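Local coordinates for protein Dmd discriminator of mRNA degradation (Enterobacteria phage RB69, PDB 5I8J) that probably acts as a phage antitoxin that counters the bacterial toxin RnlA, an activity linked to mRNA degradation, at residues 5-10 with 21-27; 41-47 with 59-63. All blocks are in the same frame, centred on the assembly; numbering follows the deposited sequence.

How the contacts relate
Dmd is a small domain of four antiparallel strands, in the order 19-26, 6-14, 46-52, 55-61, with helix 30-44 packed on one face. Contact 1 pairs the outer strand 19-26 with 6-14; contact 2 lies at the other outer strand, 55-61, where the helix ends and 46-52 begins. They occupy opposite sides of the chain's centre, with their own centres about 17 Å apart and nearest atoms about 7 Å apart, so they do not touch. Helix 30-44 links them, following strand 19-26 and ending in contact 2. The second subunit reaches contact 1 but not contact 2.

Contact 1. Residues 5-10 with 21-27; sequences LTKVTF and TKDIMLS
Phe-10 and Ile-24 form the close-packed side of this strand pair, crossing at about a right angle, with Ile-24 CD1 3.6 Å from Phe-10 CE2. Val-8 CG1 lies over one face of that ring, toward its rim, while Val-8 CG2 touches Leu-26 CD1 at 3.8 Å. Helix 30-44 covers this side, Val-36, Thr-37 and Leu-40 meeting Phe-10. Between the strands the backbone bonds are nearly straight, as in Val-8 N to Ile-24 O (2.9 Å, 175°). Phe-10 O takes two donors, Lys-22 N and Thr-21 OG1.

The reverse face is more open and mixed, with Lys-7 and Met-25 exposed. Thr-9 OG1 gives its proton to Asp-23 OD1 (2.7 Å) on the syn side, 33° out of the carboxylate plane. Asp-23 OD2 is bridged by a water to Lys-7 NZ, 4.8 Å away, and also accepts from Trp-13 NE1 of the second subunit. Met-25, bent at chi2 and chi3, folds back so that CE lies 3.5 Å from Leu-5 CB and SD against Lys-7 CB. This is a beta hairpin of an antiparallel alpha+beta sheet, strand 19-26 outermost in the chain, apolar where Val-8, Phe-10, Ile-24 and Leu-26 lie, mixed toward the second subunit.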
ATOM      1  N   LEU A   5     -16.612   8.884  -6.859  1.00 15.58           N
ATOM      2  CA  LEU A   5     -15.562   7.992  -7.329  1.00 14.78           C
ATOM      3  C   LEU A   5     -15.035   7.122  -6.190  1.00 15.16           C
ATOM      4  O   LEU A   5     -15.041   7.522  -5.029  1.00 17.88           O
ATOM      5  CB  LEU A   5     -14.431   8.800  -7.957  1.00 13.95           C
ATOM      6  CG  LEU A   5     -14.818   9.582  -9.216  1.00 16.73           C
ATOM      7  CD1 LEU A   5     -13.814  10.672  -9.507  1.00 16.18           C
ATOM      8  CD2 LEU A   5     -14.943   8.649 -10.415  1.00 12.58           C
ATOM      9  N   THR A   6     -14.604   5.919  -6.528  1.00 13.61           N
ATOM     10  CA  THR A   6     -13.964   5.018  -5.571  1.00 12.31           C
ATOM     11  C   THR A   6     -12.463   5.249  -5.633  1.00 16.06           C
ATOM     12  O   THR A   6     -11.876   5.176  -6.705  1.00 14.38           O
ATOM     13  CB  THR A   6     -14.294   3.549  -5.880  1.00 16.06           C
ATOM     14  OG1 THR A   6     -15.713   3.355  -5.826  1.00 16.76           O
ATOM     15  CG2 THR A   6     -13.620   2.606  -4.894  1.00 16.34           C
ATOM     16  N   LYS A   7     -11.837   5.554  -4.496  1.00 15.93           N
ATOM     17  CA  LYS A   7     -10.390   5.719  -4.478  1.00 13.74           C
ATOM     18  C   LYS A   7      -9.735   4.381  -4.166  1.00 15.57           C
ATOM     19  O   LYS A   7      -9.922   3.817  -3.084  1.00 14.87           O
ATOM     20  CB  LYS A   7      -9.950   6.767  -3.450  1.00 17.60           C
ATOM     21  CG  LYS A   7      -8.444   7.025  -3.464  1.00 16.59           C
ATOM     22  CD  LYS A   7      -8.049   8.057  -2.420  1.00 20.16           C
ATOM     23  CE  LYS A   7      -8.430   7.588  -1.021  1.00 24.71           C
ATOM     24  NZ  LYS A   7      -8.150   8.613   0.023  1.00 33.32           N
ATOM     25  N   VAL A   8      -8.973   3.873  -5.123  1.00 14.38           N
ATOM     26  CA  VAL A   8      -8.313   2.590  -4.942  1.00 11.58           C
ATOM     27  C   VAL A   8      -6.822   2.816  -4.801  1.00 13.54           C
ATOM     28  O   VAL A   8      -6.204   3.458  -5.636  1.00 11.57           O
ATOM     29  CB  VAL A   8      -8.595   1.635  -6.121  1.00 12.43           C
ATOM     30  CG1 VAL A   8      -8.036   0.244  -5.818  1.00 13.23           C
ATOM     31  CG2 VAL A   8     -10.097   1.552  -6.376  1.00 16.51           C
ATOM     32  N   THR A   9      -6.249   2.306  -3.716  1.00 12.02           N
ATOM     33  CA  THR A   9      -4.805   2.358  -3.535  1.00 11.30           C
ATOM     34  C   THR A   9      -4.203   1.044  -4.026  1.00 11.67           C
ATOM     35  O   THR A   9      -4.572  -0.020  -3.548  1.00 10.44           O
ATOM     36  CB  THR A   9      -4.416   2.581  -2.060  1.00 12.67           C
ATOM     37  OG1 THR A   9      -4.967   3.826  -1.591  1.00 13.91           O
ATOM     38  CG2 THR A   9      -2.898   2.600  -1.912  1.00 14.63           C
ATOM     39  N   PHE A  10      -3.303   1.134  -4.990  1.00 11.71           N
ATOM     40  CA  PHE A  10      -2.621  -0.026  -5.542  1.00 12.24           C
ATOM     41  C   PHE A  10      -1.209  -0.069  -4.996  1.00 11.75           C
ATOM     42  O   PHE A  10      -0.506   0.955  -4.982  1.00 13.14           O
ATOM     43  CB  PHE A  10      -2.591   0.026  -7.075  1.00 11.13           C
ATOM     44  CG  PHE A  10      -3.940  -0.111  -7.717  1.00 12.68           C
ATOM     45  CD1 PHE A  10      -4.439  -1.363  -8.059  1.00 12.55           C
ATOM     46  CD2 PHE A  10      -4.714   1.007  -7.974  1.00 13.80           C
ATOM     47  CE1 PHE A  10      -5.677  -1.491  -8.649  1.00 12.89           C
ATOM     48  CE2 PHE A  10      -5.961   0.886  -8.563  1.00 15.38           C
ATOM     49  CZ  PHE A  10      -6.445  -0.359  -8.900  1.00 14.60           C
ATOM     50  N   THR A  21       3.500   2.410  -5.982  1.00 13.20           N
ATOM     51  CA  THR A  21       2.178   2.571  -5.390  1.00 11.50           C
ATOM     52  C   THR A  21       1.461   3.729  -6.081  1.00 17.07           C
ATOM     53  O   THR A  21       2.103   4.672  -6.532  1.00 15.87           O
ATOM     54  CB  THR A  21       2.275   2.782  -3.858  1.00 12.71           C
ATOM     55  OG1 THR A  21       0.963   2.775  -3.284  1.00 15.21           O
ATOM     56  CG2 THR A  21       2.980   4.095  -3.525  1.00 16.87           C
ATOM     57  N   LYS A  22       0.140   3.612  -6.220  1.00 14.93           N
ATOM     58  CA  LYS A  22      -0.653   4.652  -6.880  1.00 14.59           C
ATOM     59  C   LYS A  22      -2.032   4.733  -6.278  1.00 15.19           C
ATOM     60  O   LYS A  22      -2.589   3.713  -5.920  1.00 15.31           O
ATOM     61  CB  LYS A  22      -0.820   4.371  -8.380  1.00 18.37           C
ATOM     62  CG  LYS A  22       0.431   4.285  -9.203  1.00 25.48           C
ATOM     63  CD  LYS A  22       0.074   4.104 -10.664  1.00 26.88           C
ATOM     64  CE  LYS A  22      -0.585   5.353 -11.219  1.00 28.97           C
ATOM     65  NZ  LYS A  22      -0.606   5.319 -12.713  1.00 34.12           N
ATOM     66  N   ASP A  23      -2.596   5.941  -6.209  1.00 13.99           N
ATOM     67  CA  ASP A  23      -4.018   6.119  -5.922  1.00 12.97           C
ATOM     68  C   ASP A  23      -4.738   6.392  -7.230  1.00 14.84           C
ATOM     69  O   ASP A  23      -4.353   7.301  -7.957  1.00 16.62           O
ATOM     70  CB  ASP A  23      -4.259   7.284  -4.958  1.00 13.33           C
ATOM     71  CG  ASP A  23      -4.108   6.883  -3.510  1.00 18.48           C
ATOM     72  OD1 ASP A  23      -3.871   5.690  -3.250  1.00 15.63           O
ATOM     73  OD2 ASP A  23      -4.255   7.756  -2.635  1.00 15.67           O
ATOM     74  N   ILE A  24      -5.771   5.615  -7.532  1.00 12.80           N
ATOM     75  CA  ILE A  24      -6.508   5.783  -8.788  1.00 13.62           C
ATOM     76  C   ILE A  24      -7.986   5.961  -8.476  1.00 12.64           C
ATOM     77  O   ILE A  24      -8.536   5.206  -7.678  1.00 12.94           O
ATOM     78  CB  ILE A  24      -6.305   4.573  -9.730  1.00 12.16           C
ATOM     79  CG1 ILE A  24      -4.815   4.372 -10.006  1.00 18.19           C
ATOM     80  CG2 ILE A  24      -7.031   4.786 -11.070  1.00 15.15           C
ATOM     81  CD1 ILE A  24      -4.498   3.164 -10.867  1.00 16.48           C
ATOM     82  N   MET A  25      -8.630   6.964  -9.081  1.00 12.14           N
ATOM     83  CA  MET A  25     -10.066   7.148  -8.884  1.00 14.16           C
ATOM     84  C   MET A  25     -10.824   6.408  -9.969  1.00 13.45           C
ATOM     85  O   MET A  25     -10.619   6.664 -11.162  1.00 13.33           O
ATOM     86  CB  MET A  25     -10.458   8.630  -8.925  1.00 14.60           C
ATOM     87  CG  MET A  25      -9.716   9.529  -7.955  1.00 17.65           C
ATOM     88  SD  MET A  25      -9.812   8.936  -6.267  1.00 21.94           S
ATOM     89  CE  MET A  25     -11.557   9.033  -5.933  1.00 19.60           C
ATOM     90  N   LEU A  26     -11.716   5.511  -9.564  1.00 13.39           N
ATOM     91  CA  LEU A  26     -12.462   4.696 -10.519  1.00 12.49           C
ATOM     92  C   LEU A  26     -13.953   4.910 -10.353  1.00 13.80           C
ATOM     93  O   LEU A  26     -14.455   4.990  -9.238  1.00 15.05           O
ATOM     94  CB  LEU A  26     -12.135   3.212 -10.336  1.00 12.55           C
ATOM     95  CG  LEU A  26     -10.666   2.821 -10.507  1.00 13.26           C
ATOM     96  CD1 LEU A  26     -10.485   1.339 -10.166  1.00 12.84           C
ATOM     97  CD2 LEU A  26     -10.183   3.140 -11.927  1.00 14.80           C
ATOM     98  N   SER A  27     -14.670   4.995 -11.468  1.00 13.12           N
ATOM     99  CA  SER A  27     -16.101   5.245 -11.398  1.00 14.40           C
ATOM    100  C   SER A  27     -16.915   3.958 -11.420  1.00 16.84           C
ATOM    101  O   SER A  27     -18.126   3.984 -11.179  1.00 17.57           O
ATOM    102  CB  SER A  27     -16.527   6.141 -12.551  1.00 14.37           C
ATOM    103  OG  SER A  27     -16.324   5.458 -13.775  1.00 14.92           O
TER
HETATM  104  O   HOH W   1     -16.684   3.723  -8.302  1.00 15.88           O
HETATM  105  O   HOH W   2      -5.187   7.574  -0.184  1.00 24.60           O

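Contact 2. Residues 41-47 with 59-63; sequences AEVNNAL and EADFR
Phe-62 and Glu-42 meet through their first torsions: Phe-62 CG stands opposite its own carbonyl carbon (chi1 -78°), which swings the ring against the last turn of helix 30-44, and Glu-42 CG lies anti to its backbone N (chi1 -174°), which lays the chain across that ring. Glu-42 CB sits over the centre of one face of the Phe-62 ring, 4.0 Å from the centroid and 13° off the normal, a CH-pi contact. The extended Glu-42 chain continues as far as Phe-62 CE2, where Glu-42 OE2 is 3.9 Å away. Ala-41 CB comes obliquely to the ring, 3.6 Å from Phe-62 CD1, and also touches Ala-60 CB, which lies at the ring's edge in its plane.

The helix ends in a Schellman motif: Asn-45 has positive phi, and Ala-46 N bonds back to Ala-41 O and Asn-45 N to Glu-42 O. The turn delivers Ala-46 O to Phe-62 N at 2.8 Å, the donor standing well above the carbonyl plane. A water then joins Asn-45 OD1 to Phe-62 O. Next, Leu-47 and Asp-61 form a non-hydrogen-bonded pair that closes this end of the antiparallel hairpin of strands 46-52 and 55-61.

Beyond the strand end, Arg-63 bends at chi3 and grips Asp-61 side-on, NE to OD1 and NH2 to OD2, the latter a 3.0 Å salt bridge. Arg-63 N reaches OD1 from the opposite face of the carboxylate to NE, closing an Asx turn. Leu-47 crosses both side chains obliquely, its CB over one face of the guanidinium, 3.6 Å from Arg-63 NE. Glu-59 OE1 also nears Leu-47 CD1, but its carboxylate is paired with Lys-56 and Lys-49. With three Arg-63 N-H groups on its two oxygens, Asp-61 is probably kept ionised, and the grip fixes the rotation of the guanidinium against the aliphatic surface of Leu-47.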
ATOM      1  N   ALA A  41      -0.631  -5.348 -13.048  1.00 11.69           N
ATOM      2  CA  ALA A  41       0.294  -6.397 -12.661  1.00 10.27           C
ATOM      3  C   ALA A  41       0.986  -6.954 -13.898  1.00 12.83           C
ATOM      4  O   ALA A  41       2.202  -7.144 -13.906  1.00 12.08           O
ATOM      5  CB  ALA A  41      -0.428  -7.490 -11.896  1.00 11.92           C
ATOM      6  N   GLU A  42       0.217  -7.174 -14.964  1.00 11.59           N
ATOM      7  CA  GLU A  42       0.759  -7.835 -16.147  1.00 13.07           C
ATOM      8  C   GLU A  42       1.762  -6.942 -16.870  1.00 12.40           C
ATOM      9  O   GLU A  42       2.852  -7.392 -17.229  1.00 15.52           O
ATOM     10  CB  GLU A  42      -0.352  -8.254 -17.113  1.00 14.12           C
ATOM     11  CG  GLU A  42       0.193  -9.069 -18.270  1.00 16.01           C
ATOM     12  CD  GLU A  42      -0.888  -9.686 -19.133  1.00 15.04           C
ATOM     13  OE1 GLU A  42      -1.911  -9.010 -19.391  1.00 12.92           O
ATOM     14  OE2 GLU A  42      -0.699 -10.859 -19.545  1.00 15.41           O
ATOM     15  N   VAL A  43       1.394  -5.678 -17.072  1.00 15.18           N
ATOM     16  CA  VAL A  43       2.283  -4.714 -17.726  1.00 18.17           C
ATOM     17  C   VAL A  43       3.621  -4.612 -16.987  1.00 18.38           C
ATOM     18  O   VAL A  43       4.682  -4.471 -17.599  1.00 17.56           O
ATOM     19  CB  VAL A  43       1.625  -3.323 -17.807  1.00 20.41           C
ATOM     20  CG1 VAL A  43       2.633  -2.252 -18.219  1.00 27.16           C
ATOM     21  CG2 VAL A  43       0.464  -3.350 -18.781  1.00 20.00           C
ATOM     22  N   ASN A  44       3.566  -4.721 -15.665  1.00 15.71           N
ATOM     23  CA  ASN A  44       4.750  -4.498 -14.852  1.00 14.78           C
ATOM     24  C   ASN A  44       5.453  -5.768 -14.400  1.00 16.49           C
ATOM     25  O   ASN A  44       6.439  -5.699 -13.657  1.00 18.33           O
ATOM     26  CB  ASN A  44       4.368  -3.641 -13.642  1.00 14.67           C
ATOM     27  CG  ASN A  44       4.141  -2.187 -14.025  1.00 18.49           C
ATOM     28  OD1 ASN A  44       5.084  -1.489 -14.387  1.00 21.59           O
ATOM     29  ND2 ASN A  44       2.891  -1.731 -13.959  1.00 17.45           N
ATOM     30  N   ASN A  45       4.963  -6.917 -14.861  1.00 14.59           N
ATOM     31  CA  ASN A  45       5.456  -8.212 -14.389  1.00 16.89           C
ATOM     32  C   ASN A  45       5.555  -8.215 -12.868  1.00 14.48           C
ATOM     33  O   ASN A  45       6.593  -8.538 -12.299  1.00 14.01           O
ATOM     34  CB  ASN A  45       6.810  -8.536 -15.014  1.00 19.47           C
ATOM     35  CG  ASN A  45       6.717  -8.733 -16.512  1.00 24.99           C
ATOM     36  OD1 ASN A  45       6.240  -9.763 -16.975  1.00 26.10           O
ATOM     37  ND2 ASN A  45       7.167  -7.744 -17.276  1.00 27.24           N
ATOM     38  N   ALA A  46       4.459  -7.836 -12.222  1.00 13.00           N
ATOM     39  CA  ALA A  46       4.480  -7.526 -10.803  1.00 11.44           C
ATOM     40  C   ALA A  46       3.356  -8.213 -10.035  1.00 12.61           C
ATOM     41  O   ALA A  46       2.411  -8.744 -10.619  1.00 11.94           O
ATOM     42  CB  ALA A  46       4.395  -6.002 -10.609  1.00 13.68           C
ATOM     43  N   LEU A  47       3.485  -8.204  -8.719  1.00 10.50           N
ATOM     44  CA  LEU A  47       2.387  -8.519  -7.820  1.00 10.75           C
ATOM     45  C   LEU A  47       1.712  -7.202  -7.506  1.00 10.57           C
ATOM     46  O   LEU A  47       2.376  -6.268  -7.081  1.00 10.93           O
ATOM     47  CB  LEU A  47       2.893  -9.185  -6.537  1.00 11.42           C
ATOM     48  CG  LEU A  47       1.935  -9.218  -5.343  1.00 11.58           C
ATOM     49  CD1 LEU A  47       0.741 -10.121  -5.630  1.00 14.29           C
ATOM     50  CD2 LEU A  47       2.657  -9.663  -4.080  1.00 13.78           C
ATOM     51  N   GLU A  59      -6.072  -9.050  -5.741  1.00 13.63           N
ATOM     52  CA  GLU A  59      -4.666  -8.988  -6.108  1.00 13.61           C
ATOM     53  C   GLU A  59      -4.370  -9.912  -7.270  1.00 14.80           C
ATOM     54  O   GLU A  59      -5.105 -10.873  -7.502  1.00 14.27           O
ATOM     55  CB  GLU A  59      -3.771  -9.329  -4.918  1.00 15.94           C
ATOM     56  CG  GLU A  59      -3.904 -10.734  -4.403  1.00 17.41           C
ATOM     57  CD  GLU A  59      -3.272 -10.873  -3.029  1.00 21.73           C
ATOM     58  OE1 GLU A  59      -2.085 -10.509  -2.898  1.00 20.81           O
ATOM     59  OE2 GLU A  59      -3.963 -11.310  -2.078  1.00 23.59           O
ATOM     60  N   ALA A  60      -3.302  -9.594  -7.998  1.00 12.99           N
ATOM     61  CA  ALA A  60      -2.885 -10.371  -9.166  1.00 11.51           C
ATOM     62  C   ALA A  60      -1.369 -10.448  -9.175  1.00 14.69           C
ATOM     63  O   ALA A  60      -0.698  -9.446  -8.967  1.00 13.85           O
ATOM     64  CB  ALA A  60      -3.403  -9.740 -10.455  1.00 14.93           C
ATOM     65  N   ASP A  61      -0.827 -11.637  -9.414  1.00 13.05           N
ATOM     66  CA  ASP A  61       0.619 -11.823  -9.347  1.00 11.46           C
ATOM     67  C   ASP A  61       1.156 -12.273 -10.696  1.00 14.43           C
ATOM     68  O   ASP A  61       0.962 -13.425 -11.101  1.00 16.27           O
ATOM     69  CB  ASP A  61       0.984 -12.846  -8.272  1.00 13.42           C
ATOM     70  CG  ASP A  61       2.485 -12.921  -8.011  1.00 14.89           C
ATOM     71  OD1 ASP A  61       3.254 -12.241  -8.710  1.00 14.23           O
ATOM     72  OD2 ASP A  61       2.901 -13.684  -7.113  1.00 16.53           O
ATOM     73  N   PHE A  62       1.852 -11.372 -11.376  1.00 12.64           N
ATOM     74  CA  PHE A  62       2.451 -11.701 -12.659  1.00 14.98           C
ATOM     75  C   PHE A  62       3.979 -11.706 -12.605  1.00 17.01           C
ATOM     76  O   PHE A  62       4.644 -11.458 -13.601  1.00 17.27           O
ATOM     77  CB  PHE A  62       1.951 -10.728 -13.726  1.00 14.99           C
ATOM     78  CG  PHE A  62       0.567 -11.047 -14.203  1.00 14.39           C
ATOM     79  CD1 PHE A  62      -0.537 -10.703 -13.445  1.00 15.03           C
ATOM     80  CD2 PHE A  62       0.372 -11.718 -15.403  1.00 17.04           C
ATOM     81  CE1 PHE A  62      -1.817 -11.006 -13.869  1.00 14.07           C
ATOM     82  CE2 PHE A  62      -0.905 -12.034 -15.837  1.00 18.04           C
ATOM     83  CZ  PHE A  62      -2.001 -11.681 -15.068  1.00 15.76           C
ATOM     84  N   ARG A  63       4.541 -12.018 -11.447  1.00 16.28           N
ATOM     85  CA  ARG A  63       5.994 -12.062 -11.341  1.00 18.30           C
ATOM     86  C   ARG A  63       6.550 -13.336 -11.981  1.00 22.52           C
ATOM     87  O   ARG A  63       7.738 -13.417 -12.296  1.00 26.78           O
ATOM     88  CB  ARG A  63       6.430 -11.957  -9.887  1.00 17.45           C
ATOM     89  CG  ARG A  63       6.179 -10.581  -9.285  1.00 14.04           C
ATOM     90  CD  ARG A  63       6.510 -10.593  -7.802  1.00 15.47           C
ATOM     91  NE  ARG A  63       5.641 -11.509  -7.071  1.00 16.98           N
ATOM     92  CZ  ARG A  63       5.736 -11.753  -5.765  1.00 18.72           C
ATOM     93  NH1 ARG A  63       6.659 -11.144  -5.025  1.00 17.86           N
ATOM     94  NH2 ARG A  63       4.904 -12.612  -5.198  1.00 19.02           N
TER
HETATM   95  O   HOH W   3       6.836 -12.347 -15.466  1.00 40.17           O